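Side-chain contacts in glycoside hydrolase family protein (Novosphingobium sp. PP1Y, PDB 6Q2F), which probably hydrolyses terminal alpha-L-rhamnose residues from glycosides, being a bacterial alpha-L-rhamnosidase of the glycoside hydrolases: residues Gln44-Pro49 with Ser722-Thr727; Pro305-Glu310 with Thr316-Ala321. One frame throughout, in Å; residues are numbered along the deposited sequence.

Contact 1. Residues Gln44-Pro49 with Ser722-Thr727; sequences QAFKDP and SLLLQT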
loop_
_atom_site.group_PDB
_atom_site.type_symbol
_atom_site.label_atom_id
_atom_site.label_comp_id
_atom_site.label_asym_id
_atom_site.label_seq_id
_atom_site.Cartn_x
_atom_site.Cartn_y
_atom_site.Cartn_z
ATOM N N GLN A 44 -11.532 22.951 -22.651
ATOM C CA GLN A 44 -10.783 22.370 -23.763
ATOM C C GLN A 44 -9.899 21.227 -23.287
ATOM O O GLN A 44 -9.845 20.170 -23.920
ATOM C CB GLN A 44 -9.939 23.443 -24.454
ATOM C CG GLN A 44 -10.773 24.516 -25.160
ATOM C CD GLN A 44 -9.952 25.737 -25.567
ATOM O OE1 GLN A 44 -9.082 26.203 -24.823
ATOM N NE2 GLN A 44 -10.233 26.260 -26.761
ATOM N N ALA A 45 -9.192 21.423 -22.169
ATOM C CA ALA A 45 -8.380 20.340 -21.628
ATOM C C ALA A 45 -9.250 19.137 -21.292
ATOM O O ALA A 45 -8.849 17.990 -21.511
ATOM C CB ALA A 45 -7.609 20.820 -20.396
ATOM N N PHE A 46 -10.456 19.383 -20.757
ATOM C CA PHE A 46 -11.351 18.272 -20.438
ATOM C C PHE A 46 -11.778 17.529 -21.692
ATOM O O PHE A 46 -11.912 16.303 -21.668
ATOM C CB PHE A 46 -12.563 18.795 -19.677
ATOM C CG PHE A 46 -13.404 17.729 -19.035
ATOM C CD1 PHE A 46 -12.896 16.944 -18.017
ATOM C CD2 PHE A 46 -14.719 17.550 -19.422
ATOM C CE1 PHE A 46 -13.683 15.973 -17.399
ATOM C CE2 PHE A 46 -15.519 16.586 -18.812
ATOM C CZ PHE A 46 -14.992 15.797 -17.791
ATOM N N LYS A 47 -11.975 18.235 -22.799
ATOM C CA LYS A 47 -12.307 17.536 -24.033
ATOM C C LYS A 47 -11.143 16.655 -24.503
ATOM O O LYS A 47 -11.351 15.485 -24.857
ATOM C CB LYS A 47 -12.716 18.534 -25.113
ATOM C CG LYS A 47 -13.498 17.886 -26.244
ATOM C CD LYS A 47 -14.574 16.937 -25.695
ATOM C CE LYS A 47 -15.405 16.312 -26.811
ATOM N NZ LYS A 47 -14.547 15.553 -27.776
ATOM N N ASP A 48 -9.910 17.192 -24.488
ATOM C CA ASP A 48 -8.702 16.488 -24.954
ATOM C C ASP A 48 -7.584 16.626 -23.927
ATOM O O ASP A 48 -6.751 17.535 -24.009
ATOM C CB ASP A 48 -8.232 17.011 -26.309
ATOM C CG ASP A 48 -9.262 16.792 -27.401
ATOM O OD1 ASP A 48 -9.393 15.640 -27.886
ATOM O OD2 ASP A 48 -9.946 17.777 -27.767
ATOM N N PRO A 49 -7.532 15.718 -22.954
ATOM C CA PRO A 49 -6.637 15.917 -21.815
ATOM C C PRO A 49 -5.195 15.977 -22.239
ATOM O O PRO A 49 -4.783 15.334 -23.226
ATOM C CB PRO A 49 -6.919 14.684 -20.943
ATOM C CG PRO A 49 -8.348 14.357 -21.245
ATOM C CD PRO A 49 -8.578 14.717 -22.693
ATOM N N SER A 722 -8.813 12.276 -14.203
ATOM C CA SER A 722 -7.541 12.649 -13.598
ATOM C C SER A 722 -7.286 14.139 -13.758
ATOM O O SER A 722 -6.807 14.794 -12.831
ATOM C CB SER A 722 -6.400 11.856 -14.246
ATOM O OG SER A 722 -6.611 10.451 -14.140
ATOM N N LEU A 723 -7.604 14.690 -14.939
ATOM C CA LEU A 723 -7.374 16.114 -15.186
ATOM C C LEU A 723 -8.062 16.970 -14.130
ATOM O O LEU A 723 -7.421 17.805 -13.470
ATOM C CB LEU A 723 -7.864 16.497 -16.589
ATOM C CG LEU A 723 -7.954 18.005 -16.824
ATOM C CD1 LEU A 723 -6.549 18.656 -16.879
ATOM C CD2 LEU A 723 -8.792 18.358 -18.059
ATOM N N LEU A 724 -9.376 16.776 -13.959
ATOM C CA LEU A 724 -10.100 17.571 -12.966
ATOM C C LEU A 724 -9.578 17.290 -11.564
ATOM O O LEU A 724 -9.457 18.209 -10.740
ATOM C CB LEU A 724 -11.589 17.283 -13.059
ATOM C CG LEU A 724 -12.251 17.577 -14.424
ATOM C CD1 LEU A 724 -13.792 17.505 -14.359
ATOM C CD2 LEU A 724 -11.866 18.970 -14.869
ATOM N N LEU A 725 -9.229 16.025 -11.282
ATOM C CA LEU A 725 -8.750 15.641 -9.962
ATOM C C LEU A 725 -7.297 16.045 -9.718
ATOM O O LEU A 725 -6.790 15.868 -8.605
ATOM C CB LEU A 725 -8.964 14.143 -9.763
ATOM C CG LEU A 725 -10.490 13.883 -9.622
ATOM C CD1 LEU A 725 -10.813 12.391 -9.709
ATOM C CD2 LEU A 725 -10.972 14.411 -8.278
ATOM N N GLN A 726 -6.628 16.626 -10.704
ATOM C CA GLN A 726 -5.347 17.287 -10.460
ATOM C C GLN A 726 -5.468 18.801 -10.387
ATOM O O GLN A 726 -4.492 19.472 -10.047
ATOM C CB GLN A 726 -4.341 16.922 -11.566
ATOM C CG GLN A 726 -3.989 15.448 -11.629
ATOM C CD GLN A 726 -3.155 15.091 -12.854
ATOM O OE1 GLN A 726 -2.592 15.963 -13.518
ATOM N NE2 GLN A 726 -3.074 13.798 -13.155
ATOM N N THR A 727 -6.626 19.345 -10.722
ATOM C CA THR A 727 -6.788 20.781 -10.899
ATOM C C THR A 727 -6.837 21.486 -9.550
ATOM O O THR A 727 -7.415 20.972 -8.595
ATOM C CB THR A 727 -8.067 21.073 -11.702
ATOM O OG1 THR A 727 -7.937 20.478 -12.994
ATOM C CG2 THR A 727 -8.298 22.570 -11.857
#
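Leu-723 presses a single methyl, CD2, onto the backbone of the short helix 42-47, right at the peptide link between Ala-45 and Phe-46. Leu-723 CD2 lies 3.3 Å from Phe-46 N and 3.4 Å from Ala-45 C. It also meets the methyl of Ala-45 (Ala-45 CB to Leu-723 CD2 3.6 Å) and sits at the edge of the Phe-46 ring, near its plane.

The contact joins the two ends of the barrel part of the chain: helix 42-47 just precedes the first strand of the (beta/alpha)8 barrel, 56-62, and helix 712-726 comes after the eighth, 674-677.

The ring itself belongs with Leu-724. With CG anti to the backbone N (chi1 -167°), Phe-46 runs out past the Leu-723 methyl until its CD1-CE1 side meets the branched end of the next leucine. Phe-46 CE1 comes within 3.4 Å of Leu-724 CD1, and Leu-724 CG is 3.7 Å from Phe-46 CE1. The two side chains cross at about a right angle, the methyl meeting the ring obliquely. Polar ties reinforce the apolar contact, for Arg-720, one turn before Leu-724, gives hydrogen bonds to the carbonyl oxygens of both Phe-46 and Lys-47. Trp-931 of strand 926-932 meets the Phe-46 ring with the planes about 50° apart, and Phe-963 of the neighbouring strand 961-967 touches Leu-724.

Contact 2. Residues Pro305-Glu310 with Thr316-Ala321; sequences PIKALE and TTISFA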
loop_
_atom_site.group_PDB
_atom_site.type_symbol
_atom_site.label_atom_id
_atom_site.label_comp_id
_atom_site.label_asym_id
_atom_site.label_seq_id
_atom_site.Cartn_x
_atom_site.Cartn_y
_atom_site.Cartn_z
ATOM N N PRO A 305 -3.140 -21.207 33.021
ATOM C CA PRO A 305 -2.334 -20.525 32.002
ATOM C C PRO A 305 -1.628 -19.297 32.562
ATOM O O PRO A 305 -2.196 -18.521 33.334
ATOM C CB PRO A 305 -3.360 -20.153 30.920
ATOM C CG PRO A 305 -4.701 -20.291 31.572
ATOM C CD PRO A 305 -4.540 -21.371 32.598
ATOM N N ILE A 306 -0.365 -19.144 32.174
ATOM C CA ILE A 306 0.437 -17.992 32.577
ATOM C C ILE A 306 0.314 -16.860 31.569
ATOM O O ILE A 306 -0.025 -15.729 31.928
ATOM C CB ILE A 306 1.908 -18.424 32.769
ATOM C CG1 ILE A 306 2.026 -19.388 33.953
ATOM C CG2 ILE A 306 2.802 -17.214 32.957
ATOM C CD1 ILE A 306 3.409 -19.988 34.132
ATOM N N LYS A 307 0.567 -17.160 30.296
ATOM C CA LYS A 307 0.571 -16.175 29.224
ATOM C C LYS A 307 0.694 -16.915 27.901
ATOM O O LYS A 307 1.257 -18.010 27.845
ATOM C CB LYS A 307 1.729 -15.174 29.379
ATOM C CG LYS A 307 1.690 -13.997 28.405
ATOM C CD LYS A 307 2.854 -13.056 28.639
ATOM C CE LYS A 307 2.447 -11.604 28.473
ATOM N NZ LYS A 307 3.462 -10.724 29.108
ATOM N N ALA A 308 0.153 -16.313 26.848
ATOM C CA ALA A 308 0.278 -16.866 25.509
ATOM C C ALA A 308 1.540 -16.343 24.833
ATOM O O ALA A 308 2.098 -15.311 25.213
ATOM C CB ALA A 308 -0.950 -16.530 24.659
ATOM N N LEU A 309 1.985 -17.075 23.814
ATOM C CA LEU A 309 3.182 -16.730 23.053
ATOM C C LEU A 309 2.830 -16.722 21.575
ATOM O O LEU A 309 2.597 -17.785 20.991
ATOM C CB LEU A 309 4.319 -17.723 23.313
ATOM C CG LEU A 309 4.911 -17.856 24.716
ATOM C CD1 LEU A 309 4.137 -18.858 25.553
ATOM C CD2 LEU A 309 6.375 -18.246 24.636
ATOM N N GLU A 310 2.796 -15.536 20.963
ATOM C CA GLU A 310 2.750 -15.483 19.508
ATOM C C GLU A 310 4.086 -15.955 18.961
ATOM O O GLU A 310 5.145 -15.486 19.393
ATOM C CB GLU A 310 2.444 -14.074 19.007
ATOM C CG GLU A 310 0.970 -13.806 18.726
ATOM C CD GLU A 310 0.765 -12.634 17.779
ATOM O OE1 GLU A 310 1.064 -12.778 16.571
ATOM O OE2 GLU A 310 0.315 -11.565 18.244
ATOM N N THR A 316 10.415 -16.078 20.605
ATOM C CA THR A 316 9.463 -15.269 21.359
ATOM C C THR A 316 9.805 -15.370 22.835
ATOM O O THR A 316 9.849 -16.471 23.391
ATOM C CB THR A 316 8.021 -15.725 21.121
ATOM O OG1 THR A 316 7.671 -15.528 19.745
ATOM C CG2 THR A 316 7.069 -14.927 21.992
ATOM N N THR A 317 10.049 -14.227 23.466
ATOM C CA THR A 317 10.315 -14.164 24.893
ATOM C C THR A 317 9.152 -13.462 25.576
ATOM O O THR A 317 8.690 -12.427 25.097
ATOM C CB THR A 317 11.623 -13.426 25.161
ATOM O OG1 THR A 317 12.696 -14.135 24.522
ATOM C CG2 THR A 317 11.886 -13.339 26.652
ATOM N N ILE A 318 8.659 -14.045 26.664
ATOM C CA ILE A 318 7.621 -13.435 27.479
ATOM C C ILE A 318 8.122 -13.435 28.906
ATOM O O ILE A 318 8.898 -14.307 29.299
ATOM C CB ILE A 318 6.269 -14.175 27.388
ATOM C CG1 ILE A 318 6.447 -15.643 27.773
ATOM C CG2 ILE A 318 5.653 -14.018 25.992
ATOM C CD1 ILE A 318 5.137 -16.374 27.988
ATOM N N SER A 319 7.673 -12.451 29.682
ATOM C CA SER A 319 8.011 -12.346 31.090
ATOM C C SER A 319 6.736 -12.099 31.881
ATOM O O SER A 319 5.761 -11.554 31.358
ATOM C CB SER A 319 9.020 -11.221 31.341
ATOM O OG SER A 319 9.448 -11.233 32.689
ATOM N N PHE A 320 6.752 -12.486 33.156
ATOM C CA PHE A 320 5.526 -12.464 33.940
ATOM C C PHE A 320 5.865 -12.410 35.422
ATOM O O PHE A 320 7.022 -12.560 35.822
ATOM C CB PHE A 320 4.666 -13.688 33.630
ATOM C CG PHE A 320 5.471 -14.915 33.303
ATOM C CD1 PHE A 320 5.999 -15.702 34.311
ATOM C CD2 PHE A 320 5.708 -15.271 31.987
ATOM C CE1 PHE A 320 6.745 -16.824 34.012
ATOM C CE2 PHE A 320 6.455 -16.388 31.683
ATOM C CZ PHE A 320 6.971 -17.168 32.697
ATOM N N ALA A 321 4.833 -12.179 36.227
ATOM C CA ALA A 321 4.967 -12.334 37.666
ATOM C C ALA A 321 5.379 -13.771 37.985
ATOM O O ALA A 321 4.925 -14.705 37.312
ATOM C CB ALA A 321 3.652 -11.981 38.363
#
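Strands 305-308 and 316-320 run roughly antiparallel (141° between their directions) with axes 8.0 Å apart at closest approach, leaving room for side chains between them, and with Ile-306 nearest Phe-320 and Leu-309 nearest Thr-316 in register. Ile-306 lays CG2 over one face of the Phe-320 ring, 3.6 Å from the centroid, a CH-pi contact. The midpoint belongs to Ile-318, whose CD1 meets Leu-309 CG at 3.6 Å, the two side chains crossing at about a right angle. The Lys-307 chain slides past Ile-318 in the opposite sense, Lys-307 CD against Ile-318 CB at 3.8 Å. Lys-307 NZ makes a weak hydrogen bond to Ser-319 O (3.3 Å) and a salt bridge with Asp-380, whose OD1 also accepts a hydrogen bond from Ser-319 N. At the far end Thr-316 OG1 donates to Glu-310 O at 2.6 Å, in the carbonyl plane. Ile-306 and Lys-307 both face Leu-294 in a classic beta bulge, which turns two successive side chains toward strand 316-320. The contact packs edge strands of two antiparallel sheets together at the margin of a beta sandwich, whose strand order matches the galactose-binding-like domain near the C-terminus, consistent with a jelly roll of that kind.

In the fold
The two contacts lie on opposite sides of the chain's centre, their own centres 58 Å apart and their nearest atoms about 38 Å apart, so they do not touch. Along the sequence contact 1 brackets the barrel, while the sandwich that holds contact 2 is inserted between barrel strands 127-131 and 497-502. Neither contact supplies a ligand to the sodium ion, which is bound by Asp-503, Ser-504, Glu-583, Glu-586 and Glu-644. Asp-503 and Glu-583 directly follow barrel strands 497-502 and 579-582, placing the ion near the C-terminal strand ends, where (beta/alpha)8 enzymes carry their active sites, which is consistent with its lying in or beside the active site.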